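Local coordinates for protein 6-phosphogluconate dehydrogenase (Pseudomonas syringae, PDB 5U5G) that probably catalyses the NADPH-dependent reduction of 2-oxopropylphosphonate in fosfomycin biosynthesis, and binds NADP+ and that phosphonate, at residues A[64-69]-A[73-78]; A[54-57]-A[61-64]; A[10-15]-A[233-238]. All coordinates share one frame; numbering follows the deposited sequence.

Interaction 1. Residues A[64-69]-A[73-78]; sequences VCTAGS and QDFYHA. With NAP (NADP nicotinamide-adenine-dinucleotide phosphate), chain E.
The ring of Phe-75 has two oblique neighbours: the methyl CG2 of Thr-66 comes within 3.8 Å of Phe-75 CE2, and the adenine of NADP approaches the same carbon, with Phe-75 CE2 3.5 Å from N3A. The two come from opposite sides of the ring plane and meet at CE2. The elements involved are the loop after strand 61-64 and the helix 69-77 that follows it, part of the cofactor site of the Rossmann fold. The Tyr-76 ring is also approached obliquely. Here Val-64 points its side chain at the phenol from the opposite direction, and CG2 of Val-64 stops 3.6 Å from Tyr-76 OH. That hydroxyl is hydrogen-bonded to Asp-95 at the end of the neighbouring strand 92-95, so the buried polar end is satisfied while the valine packs beside it. Leu-83 of helix 83-86 touches both Val-64 and Tyr-76.

In Thr-66, CG2 lies anti to the carbonyl carbon (chi1 64° for OG1), which places the methyl against Phe-75. CB of the same Thr-66 sits 3.5 Å from NADP O4B, and the backbone does the polar work: Thr-66 O accepts from the ribose hydroxyl O3D at 2.7 Å, and Ala-67 N gives its hydrogen to O4B of the adenosine ribose at 3.0 Å. One short loop therefore touches both riboses of the cofactor. Gly-68 stands at the N-cap position of helix 69-77 with a positive phi (102°), a backbone conformation that glycine adopts readily. The first turn of the helix then closes with Gln-73 N donating to Ser-69 O at 3.0 Å.

Interaction 2. Residues A[54-57]-A[61-64]; sequences ALTR and VLFV
Helix 52-58 passes beside strand 61-64 with Thr-56 and Leu-62 as the nearest backbone pair, their CA atoms 7.9 Å apart, and no hydrogen bond joins the two segments. This is alpha/beta packing in the Rossmann fold: strand 61-64 lies inside the parallel part of the sheet, paired with strand 5-8 along one edge and strand 92-95 along the other, and the short helix just before it in the chain packs back against it through a few aliphatic groups.

Leu-62 carries the contact from the strand side. Its CB is directed at the helix, and with CG anti to the carbonyl carbon (chi1 -43°) the fork is carried to where each methyl reaches a different partner: CD2 goes to Leu-55 and CD1 to Thr-56. The two leucines lie side by side and run opposite ways, branch point against methyl, with Leu-55 CG 4.1 Å from Leu-62 CD2. The spacing is that of ordinary van der Waals contact.

Thr-56 approaches at a slant and offers only its methyl. Its hydroxyl is spent within the helix, bonded back to the carbonyl oxygens of Ile-52 and Val-53, so a residue with a polar group can present a hydrocarbon surface to the buried side. Leu-83 and Cys-86 of helix 83-86 continue this apolar layer, touching Leu-62 and Thr-56 respectively. The second meeting point is Thr-56 CG2 against Leu-62 CD1, at 3.9 Å.

Interaction 3. Residues A[10-15]-A[233-238]; sequences LGRMGQ and NVSLGV. With NAP (NADP nicotinamide-adenine-dinucleotide phosphate), chain E.
Arg-12 reaches over to Asn-233 and Ser-235, and its chain can be followed outward past the pyrophosphate of NADP. Arg-12 CB lies 3.7 Å from the phosphate oxygen O2A of NADP. CG, set beside the backbone N, keeps close to O2A and passes at a slant near ND2 of Asn-233. CD is shared by the two parties: Arg-12 CD is 3.5 Å from Asn-233 O and equally near to O2A. Farther out, NE is buried near CA and ND2 of Asn-233 but has no hydrogen-bond partner. At the tip, CB of Ser-235 lies over one face of the guanidinium, 3.8 Å from Arg-12 NH1, whereas O2A and Asn-233 ND2 sit at its edge. The guanidinium and the asparagine amide are turned 68° apart, and no hydrogen bond joins the two segments. The charge itself is met by Glu-276, in a salt bridge to NH1.

The cofactor makes up the polar part of the interface. The glycine-rich turn that starts helix 12-23 follows the GxGxxG pattern of Rossmann dinucleotide sites. Here Arg-12 N donates almost straight (178°) to NADP O2A at 2.9 Å. Met-13 N donates to NADP O1N at 3.1 Å. Gly-11 CA, at the N-cap, comes to 3.2 Å from NADP O5B. From the other segment, Asn-233 O takes the carboxamide N7N of the nicotinamide at 3.0 Å, while Val-234 also touches the bound 2-oxopropylphosphonate.

Two amides at a helix start and one cationic side chain near the phosphates would together favour the negative pyrophosphate, and the carbonyl of Asn-233 holds the carboxamide. NADP thus serves as the polar bridge between two segments whose direct contact lacks hydrogen bonds.

How the interactions relate
Interaction 2 is the plainest, a buried aliphatic contact about 20 Å between centres from interaction 3 and without cofactor. Interaction 1 shares Val-64 with it and continues the same strand into the loop and next helix, still largely buried but now mixing apolar packing with backbone bonds to NADP; its Ser-69 and Gln-73 end is exposed. Interaction 3 is partly buried and spans 217 intervening residues, tying the nucleotide-binding domain to the helical C-terminal part; the other two nest inside that loop. Interactions 1 and 3 meet where Cys-65 SG packs on Met-13 CG (3.8 Å), and they hold different parts of one NADP.

Interaction 1. Residues A[64-69]-A[73-78]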
loop_
_atom_site.group_PDB
_atom_site.type_symbol
_atom_site.label_atom_id
_atom_site.label_comp_id
_atom_site.label_asym_id
_atom_site.label_seq_id
_atom_site.Cartn_x
_atom_site.Cartn_y
_atom_site.Cartn_z
ATOM N N VAL A 64 -13.184 11.752 22.594
ATOM C CA VAL A 64 -12.795 10.527 23.287
ATOM C C VAL A 64 -11.810 9.788 22.392
ATOM O O VAL A 64 -12.085 9.582 21.203
ATOM C CB VAL A 64 -14.011 9.628 23.600
ATOM C CG1 VAL A 64 -13.569 8.317 24.274
ATOM C CG2 VAL A 64 -15.021 10.364 24.456
ATOM N N CYS A 65 -10.665 9.382 22.962
ATOM C CA CYS A 65 -9.677 8.633 22.180
ATOM C C CYS A 65 -9.000 7.624 23.115
ATOM O O CYS A 65 -7.916 7.848 23.659
ATOM C CB CYS A 65 -8.653 9.547 21.513
ATOM S SG CYS A 65 -7.644 8.660 20.330
ATOM N N THR A 66 -9.664 6.491 23.310
ATOM C CA THR A 66 -9.213 5.448 24.218
ATOM C C THR A 66 -9.080 4.152 23.438
ATOM O O THR A 66 -9.461 4.069 22.272
ATOM C CB THR A 66 -10.197 5.272 25.384
ATOM O OG1 THR A 66 -11.460 4.815 24.880
ATOM C CG2 THR A 66 -10.406 6.611 26.133
ATOM N N ALA A 67 -8.522 3.135 24.086
ATOM C CA ALA A 67 -8.350 1.818 23.480
ATOM C C ALA A 67 -9.034 0.772 24.340
ATOM O O ALA A 67 -8.801 0.720 25.552
ATOM C CB ALA A 67 -6.865 1.463 23.321
ATOM N N GLY A 68 -9.876 -0.051 23.721
ATOM C CA GLY A 68 -10.437 -1.203 24.395
ATOM C C GLY A 68 -11.874 -0.983 24.858
ATOM O O GLY A 68 -12.335 0.146 25.082
ATOM N N SER A 69 -12.585 -2.099 25.028
ATOM C CA SER A 69 -13.996 -2.049 25.399
ATOM C C SER A 69 -14.193 -1.708 26.871
ATOM O O SER A 69 -15.227 -1.134 27.232
ATOM C CB SER A 69 -14.669 -3.383 25.077
ATOM O OG SER A 69 -14.023 -4.431 25.770
ATOM N N GLN A 73 -16.863 1.060 28.480
ATOM C CA GLN A 73 -17.786 0.812 29.577
ATOM C C GLN A 73 -17.576 1.813 30.704
ATOM O O GLN A 73 -18.533 2.439 31.176
ATOM C CB GLN A 73 -17.624 -0.625 30.075
ATOM C CG GLN A 73 -18.638 -1.021 31.140
ATOM C CD GLN A 73 -20.073 -1.032 30.614
ATOM O OE1 GLN A 73 -20.318 -1.270 29.423
ATOM N NE2 GLN A 73 -21.031 -0.784 31.509
ATOM N N ASP A 74 -16.320 1.995 31.131
ATOM C CA ASP A 74 -16.040 2.867 32.269
ATOM C C ASP A 74 -16.421 4.317 31.973
ATOM O O ASP A 74 -17.109 4.961 32.774
ATOM C CB ASP A 74 -14.562 2.781 32.665
ATOM C CG ASP A 74 -14.189 1.452 33.322
ATOM O OD1 ASP A 74 -15.083 0.625 33.598
ATOM O OD2 ASP A 74 -12.983 1.236 33.564
ATOM N N PHE A 75 -15.985 4.854 30.823
ATOM C CA PHE A 75 -16.177 6.285 30.584
ATOM C C PHE A 75 -17.624 6.615 30.241
ATOM O O PHE A 75 -18.144 7.649 30.676
ATOM C CB PHE A 75 -15.227 6.791 29.490
ATOM C CG PHE A 75 -13.843 7.101 30.001
ATOM C CD1 PHE A 75 -13.675 7.820 31.180
ATOM C CD2 PHE A 75 -12.723 6.644 29.337
ATOM C CE1 PHE A 75 -12.400 8.092 31.673
ATOM C CE2 PHE A 75 -11.437 6.911 29.816
ATOM C CZ PHE A 75 -11.281 7.639 30.987
ATOM N N TYR A 76 -18.295 5.758 29.469
ATOM C CA TYR A 76 -19.670 6.064 29.082
ATOM C C TYR A 76 -20.706 5.617 30.113
ATOM O O TYR A 76 -21.698 6.325 30.324
ATOM C CB TYR A 76 -20.003 5.435 27.725
ATOM C CG TYR A 76 -19.313 6.101 26.555
ATOM C CD1 TYR A 76 -19.781 7.294 26.034
ATOM C CD2 TYR A 76 -18.180 5.537 25.988
ATOM C CE1 TYR A 76 -19.139 7.902 24.954
ATOM C CE2 TYR A 76 -17.539 6.126 24.919
ATOM C CZ TYR A 76 -18.017 7.310 24.406
ATOM O OH TYR A 76 -17.355 7.889 23.347
ATOM N N HIS A 77 -20.521 4.467 30.771
ATOM C CA HIS A 77 -21.631 3.883 31.515
ATOM C C HIS A 77 -21.469 3.855 33.026
ATOM O O HIS A 77 -22.417 3.454 33.707
ATOM C CB HIS A 77 -21.917 2.459 31.019
ATOM C CG HIS A 77 -22.347 2.410 29.590
ATOM N ND1 HIS A 77 -23.624 2.730 29.189
ATOM C CD2 HIS A 77 -21.660 2.113 28.461
ATOM C CE1 HIS A 77 -23.712 2.618 27.874
ATOM N NE2 HIS A 77 -22.535 2.245 27.408
ATOM N N ALA A 78 -20.327 4.246 33.574
ATOM C CA ALA A 78 -20.217 4.312 35.024
ATOM C C ALA A 78 -21.382 5.115 35.583
ATOM O O ALA A 78 -21.663 6.227 35.092
ATOM C CB ALA A 78 -18.892 4.945 35.441
HETATM P PA NAP E . -2.748 3.973 23.855
HETATM O O1A NAP E . -2.589 2.578 24.336
HETATM O O2A NAP E . -1.546 4.809 23.490
HETATM O O5B NAP E . -3.660 4.839 24.939
HETATM C C5B NAP E . -4.815 4.084 25.213
HETATM C C4B NAP E . -5.793 5.028 25.946
HETATM O O4B NAP E . -6.950 4.327 26.400
HETATM C C3B NAP E . -5.065 5.680 27.176
HETATM O O3B NAP E . -5.566 6.967 27.369
HETATM C C2B NAP E . -5.581 4.782 28.318
HETATM O O2B NAP E . -5.651 5.369 29.523
HETATM C C1B NAP E . -7.056 4.571 27.791
HETATM N N9A NAP E . -7.627 3.419 28.462
HETATM C C8A NAP E . -7.460 2.048 28.178
HETATM N N7A NAP E . -8.127 1.241 29.048
HETATM C C5A NAP E . -8.737 2.144 29.931
HETATM C C6A NAP E . -9.560 1.957 31.055
HETATM N N6A NAP E . -9.914 0.696 31.468
HETATM N N1A NAP E . -10.032 3.010 31.770
HETATM C C2A NAP E . -9.655 4.248 31.322
HETATM N N3A NAP E . -8.890 4.585 30.274
HETATM C C4A NAP E . -8.434 3.498 29.581
HETATM O O3 NAP E . -3.676 3.661 22.537
HETATM P PN NAP E . -3.521 4.715 21.342
HETATM O O1N NAP E . -3.645 6.122 21.777
HETATM O O2N NAP E . -2.564 4.259 20.262
HETATM O O5D NAP E . -5.018 4.453 20.483
HETATM C C5D NAP E . -6.067 5.067 21.088
HETATM C C4D NAP E . -7.247 4.935 20.143
HETATM O O4D NAP E . -6.925 5.545 18.866
HETATM C C3D NAP E . -7.518 3.399 19.857
HETATM O O3D NAP E . -8.899 3.204 19.751
HETATM C C2D NAP E . -6.832 3.173 18.527
HETATM O O2D NAP E . -7.434 2.168 17.752
HETATM C C1D NAP E . -7.088 4.560 17.853
HETATM N N1N NAP E . -6.111 4.835 16.818
HETATM C C2N NAP E . -4.716 4.828 17.082
HETATM C C3N NAP E . -3.847 5.178 16.071
HETATM C C7N NAP E . -2.402 5.214 16.315
HETATM O O7N NAP E . -1.591 5.564 15.455
HETATM N N7N NAP E . -1.910 4.899 17.569
HETATM C C4N NAP E . -4.334 5.601 14.710
HETATM C C5N NAP E . -5.788 5.549 14.551
HETATM C C6N NAP E . -6.594 5.173 15.544
HETATM P P2B NAP E . -4.084 5.330 30.501
HETATM O O1X NAP E . -3.328 6.383 29.753
HETATM O O2X NAP E . -4.571 5.695 31.907
HETATM O O3X NAP E . -3.684 3.893 30.269
#

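Interaction 2. Residues A[54-57]-A[61-64]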
loop_
_atom_site.group_PDB
_atom_site.type_symbol
_atom_site.label_atom_id
_atom_site.label_comp_id
_atom_site.label_asym_id
_atom_site.label_seq_id
_atom_site.Cartn_x
_atom_site.Cartn_y
_atom_site.Cartn_z
ATOM N N ALA A 54 -16.154 17.322 36.130
ATOM C CA ALA A 54 -15.458 18.582 35.916
ATOM C C ALA A 54 -15.327 18.886 34.433
ATOM O O ALA A 54 -15.449 20.044 34.013
ATOM C CB ALA A 54 -14.076 18.540 36.573
ATOM N N LEU A 55 -15.063 17.862 33.623
ATOM C CA LEU A 55 -14.878 18.108 32.202
ATOM C C LEU A 55 -16.177 18.582 31.563
ATOM O O LEU A 55 -16.193 19.592 30.851
ATOM C CB LEU A 55 -14.352 16.847 31.520
ATOM C CG LEU A 55 -13.858 16.959 30.084
ATOM C CD1 LEU A 55 -12.646 17.865 29.994
ATOM C CD2 LEU A 55 -13.501 15.576 29.611
ATOM N N THR A 56 -17.284 17.881 31.831
ATOM C CA THR A 56 -18.560 18.244 31.220
ATOM C C THR A 56 -19.084 19.590 31.713
ATOM O O THR A 56 -19.868 20.234 31.005
ATOM C CB THR A 56 -19.611 17.154 31.484
ATOM O OG1 THR A 56 -19.683 16.878 32.890
ATOM C CG2 THR A 56 -19.274 15.858 30.719
ATOM N N ARG A 57 -18.682 20.034 32.908
ATOM C CA ARG A 57 -19.074 21.374 33.343
ATOM C C ARG A 57 -18.502 22.421 32.409
ATOM O O ARG A 57 -19.181 23.393 32.054
ATOM C CB ARG A 57 -18.604 21.635 34.777
ATOM C CG ARG A 57 -19.034 22.999 35.341
ATOM C CD ARG A 57 -18.390 23.263 36.709
ATOM N NE ARG A 57 -18.644 24.613 37.220
ATOM C CZ ARG A 57 -17.964 25.179 38.217
ATOM N NH1 ARG A 57 -16.972 24.527 38.814
ATOM N NH2 ARG A 57 -18.268 26.411 38.614
ATOM N N VAL A 61 -18.678 20.200 23.940
ATOM C CA VAL A 61 -18.190 19.238 22.957
ATOM C C VAL A 61 -16.965 18.555 23.547
ATOM O O VAL A 61 -16.058 19.233 24.048
ATOM C CB VAL A 61 -17.828 19.892 21.612
ATOM C CG1 VAL A 61 -17.377 18.815 20.619
ATOM C CG2 VAL A 61 -19.003 20.673 21.049
ATOM N N LEU A 62 -16.950 17.218 23.507
ATOM C CA LEU A 62 -15.845 16.419 24.033
ATOM C C LEU A 62 -15.354 15.438 22.977
ATOM O O LEU A 62 -16.150 14.898 22.196
ATOM C CB LEU A 62 -16.240 15.607 25.278
ATOM C CG LEU A 62 -17.090 16.199 26.394
ATOM C CD1 LEU A 62 -17.282 15.161 27.459
ATOM C CD2 LEU A 62 -16.420 17.417 26.976
ATOM N N PHE A 63 -14.045 15.201 22.965
ATOM C CA PHE A 63 -13.451 14.120 22.191
ATOM C C PHE A 63 -13.078 12.969 23.119
ATOM O O PHE A 63 -12.701 13.180 24.277
ATOM C CB PHE A 63 -12.197 14.580 21.437
ATOM C CG PHE A 63 -12.455 15.622 20.379
ATOM C CD1 PHE A 63 -12.793 15.248 19.082
ATOM C CD2 PHE A 63 -12.323 16.975 20.675
ATOM C CE1 PHE A 63 -13.021 16.203 18.100
ATOM C CE2 PHE A 63 -12.558 17.942 19.704
ATOM C CZ PHE A 63 -12.908 17.551 18.409
ATOM N N VAL A 64 -13.184 11.752 22.594
ATOM C CA VAL A 64 -12.795 10.527 23.287
ATOM C C VAL A 64 -11.810 9.788 22.392
ATOM O O VAL A 64 -12.085 9.582 21.203
ATOM C CB VAL A 64 -14.011 9.628 23.600
ATOM C CG1 VAL A 64 -13.569 8.317 24.274
ATOM C CG2 VAL A 64 -15.021 10.364 24.456
#

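Interaction 3. Residues A[10-15]-A[233-238]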
loop_
_atom_site.group_PDB
_atom_site.type_symbol
_atom_site.label_atom_id
_atom_site.label_comp_id
_atom_site.label_asym_id
_atom_site.label_seq_id
_atom_site.Cartn_x
_atom_site.Cartn_y
_atom_site.Cartn_z
ATOM N N LEU A 10 -5.510 10.240 26.845
ATOM C CA LEU A 10 -4.274 10.898 26.480
ATOM C C LEU A 10 -3.228 9.837 26.195
ATOM O O LEU A 10 -2.124 9.870 26.744
ATOM C CB LEU A 10 -3.837 11.853 27.593
ATOM C CG LEU A 10 -4.875 12.946 27.907
ATOM C CD1 LEU A 10 -4.435 13.842 29.071
ATOM C CD2 LEU A 10 -5.218 13.799 26.677
ATOM N N GLY A 11 -3.587 8.869 25.369
ATOM C CA GLY A 11 -2.627 7.918 24.862
ATOM C C GLY A 11 -1.841 8.541 23.731
ATOM O O GLY A 11 -1.810 9.761 23.552
ATOM N N ARG A 12 -1.200 7.672 22.946
ATOM C CA ARG A 12 -0.358 8.137 21.852
ATOM C C ARG A 12 -1.131 9.052 20.911
ATOM O O ARG A 12 -0.695 10.171 20.615
ATOM C CB ARG A 12 0.211 6.935 21.092
ATOM C CG ARG A 12 1.327 6.186 21.830
ATOM C CD ARG A 12 1.251 4.699 21.460
ATOM N NE ARG A 12 2.514 3.982 21.592
ATOM C CZ ARG A 12 2.746 2.983 22.442
ATOM N NH1 ARG A 12 1.790 2.553 23.267
ATOM N NH2 ARG A 12 3.944 2.405 22.455
ATOM N N MET A 13 -2.264 8.572 20.403
ATOM C CA MET A 13 -3.044 9.363 19.453
ATOM C C MET A 13 -3.741 10.528 20.143
ATOM O O MET A 13 -3.791 11.637 19.598
ATOM C CB MET A 13 -4.073 8.470 18.750
ATOM C CG MET A 13 -4.973 9.213 17.750
ATOM S SD MET A 13 -4.009 9.869 16.362
ATOM C CE MET A 13 -3.207 8.390 15.848
ATOM N N GLY A 14 -4.288 10.298 21.340
ATOM C CA GLY A 14 -4.989 11.373 22.041
ATOM C C GLY A 14 -4.092 12.568 22.331
ATOM O O GLY A 14 -4.446 13.715 22.041
ATOM N N GLN A 15 -2.911 12.309 22.903
ATOM C CA GLN A 15 -1.921 13.364 23.117
ATOM C C GLN A 15 -1.627 14.138 21.835
ATOM O O GLN A 15 -1.565 15.371 21.843
ATOM C CB GLN A 15 -0.621 12.762 23.665
ATOM C CG GLN A 15 -0.664 12.391 25.148
ATOM C CD GLN A 15 0.680 11.852 25.643
ATOM O OE1 GLN A 15 1.701 12.544 25.559
ATOM N NE2 GLN A 15 0.689 10.597 26.130
ATOM N N ASN A 233 4.496 4.219 16.950
ATOM C CA ASN A 233 3.438 4.718 17.842
ATOM C C ASN A 233 2.116 3.971 17.665
ATOM O O ASN A 233 1.039 4.507 17.946
ATOM C CB ASN A 233 3.237 6.226 17.673
ATOM C CG ASN A 233 4.293 7.031 18.400
ATOM O OD1 ASN A 233 5.035 7.806 17.796
ATOM N ND2 ASN A 233 4.366 6.846 19.705
ATOM N N VAL A 234 2.187 2.727 17.198
ATOM C CA VAL A 234 1.075 1.801 17.272
ATOM C C VAL A 234 1.561 0.569 18.016
ATOM O O VAL A 234 2.425 -0.167 17.522
ATOM C CB VAL A 234 0.525 1.425 15.896
ATOM C CG1 VAL A 234 -0.714 0.550 16.075
ATOM C CG2 VAL A 234 0.195 2.674 15.083
ATOM N N SER A 235 0.999 0.333 19.196
ATOM C CA SER A 235 1.350 -0.849 19.962
ATOM C C SER A 235 0.698 -2.095 19.375
ATOM O O SER A 235 -0.308 -2.035 18.657
ATOM C CB SER A 235 0.914 -0.699 21.417
ATOM O OG SER A 235 -0.500 -0.773 21.494
ATOM N N LEU A 236 1.271 -3.244 19.715
ATOM C CA LEU A 236 0.640 -4.500 19.332
ATOM C C LEU A 236 -0.712 -4.667 20.007
ATOM O O LEU A 236 -1.601 -5.316 19.448
ATOM C CB LEU A 236 1.553 -5.673 19.662
ATOM C CG LEU A 236 2.769 -5.853 18.739
ATOM C CD1 LEU A 236 3.815 -6.742 19.404
ATOM C CD2 LEU A 236 2.372 -6.426 17.392
ATOM N N GLY A 237 -0.888 -4.083 21.196
ATOM C CA GLY A 237 -2.193 -4.110 21.838
ATOM C C GLY A 237 -3.264 -3.444 20.997
ATOM O O GLY A 237 -4.360 -3.988 20.817
ATOM N N VAL A 238 -2.955 -2.258 20.455
ATOM C CA VAL A 238 -3.919 -1.547 19.617
ATOM C C VAL A 238 -4.134 -2.285 18.297
ATOM O O VAL A 238 -5.272 -2.439 17.832
ATOM C CB VAL A 238 -3.457 -0.095 19.393
ATOM C CG1 VAL A 238 -4.138 0.515 18.179
ATOM C CG2 VAL A 238 -3.759 0.748 20.641
HETATM P PA NAP E . -2.748 3.973 23.855
HETATM O O1A NAP E . -2.589 2.578 24.336
HETATM O O2A NAP E . -1.546 4.809 23.490
HETATM O O5B NAP E . -3.660 4.839 24.939
HETATM C C5B NAP E . -4.815 4.084 25.213
HETATM C C4B NAP E . -5.793 5.028 25.946
HETATM O O4B NAP E . -6.950 4.327 26.400
HETATM C C3B NAP E . -5.065 5.680 27.176
HETATM O O3B NAP E . -5.566 6.967 27.369
HETATM C C2B NAP E . -5.581 4.782 28.318
HETATM O O2B NAP E . -5.651 5.369 29.523
HETATM C C1B NAP E . -7.056 4.571 27.791
HETATM N N9A NAP E . -7.627 3.419 28.462
HETATM C C8A NAP E . -7.460 2.048 28.178
HETATM N N7A NAP E . -8.127 1.241 29.048
HETATM C C5A NAP E . -8.737 2.144 29.931
HETATM C C6A NAP E . -9.560 1.957 31.055
HETATM N N6A NAP E . -9.914 0.696 31.468
HETATM N N1A NAP E . -10.032 3.010 31.770
HETATM C C2A NAP E . -9.655 4.248 31.322
HETATM N N3A NAP E . -8.890 4.585 30.274
HETATM C C4A NAP E . -8.434 3.498 29.581
HETATM O O3 NAP E . -3.676 3.661 22.537
HETATM P PN NAP E . -3.521 4.715 21.342
HETATM O O1N NAP E . -3.645 6.122 21.777
HETATM O O2N NAP E . -2.564 4.259 20.262
HETATM O O5D NAP E . -5.018 4.453 20.483
HETATM C C5D NAP E . -6.067 5.067 21.088
HETATM C C4D NAP E . -7.247 4.935 20.143
HETATM O O4D NAP E . -6.925 5.545 18.866
HETATM C C3D NAP E . -7.518 3.399 19.857
HETATM O O3D NAP E . -8.899 3.204 19.751
HETATM C C2D NAP E . -6.832 3.173 18.527
HETATM O O2D NAP E . -7.434 2.168 17.752
HETATM C C1D NAP E . -7.088 4.560 17.853
HETATM N N1N NAP E . -6.111 4.835 16.818
HETATM C C2N NAP E . -4.716 4.828 17.082
HETATM C C3N NAP E . -3.847 5.178 16.071
HETATM C C7N NAP E . -2.402 5.214 16.315
HETATM O O7N NAP E . -1.591 5.564 15.455
HETATM N N7N NAP E . -1.910 4.899 17.569
HETATM C C4N NAP E . -4.334 5.601 14.710
HETATM C C5N NAP E . -5.788 5.549 14.551
HETATM C C6N NAP E . -6.594 5.173 15.544
HETATM P P2B NAP E . -4.084 5.330 30.501
HETATM O O1X NAP E . -3.328 6.383 29.753
HETATM O O2X NAP E . -4.571 5.695 31.907
HETATM O O3X NAP E . -3.684 3.893 30.269
#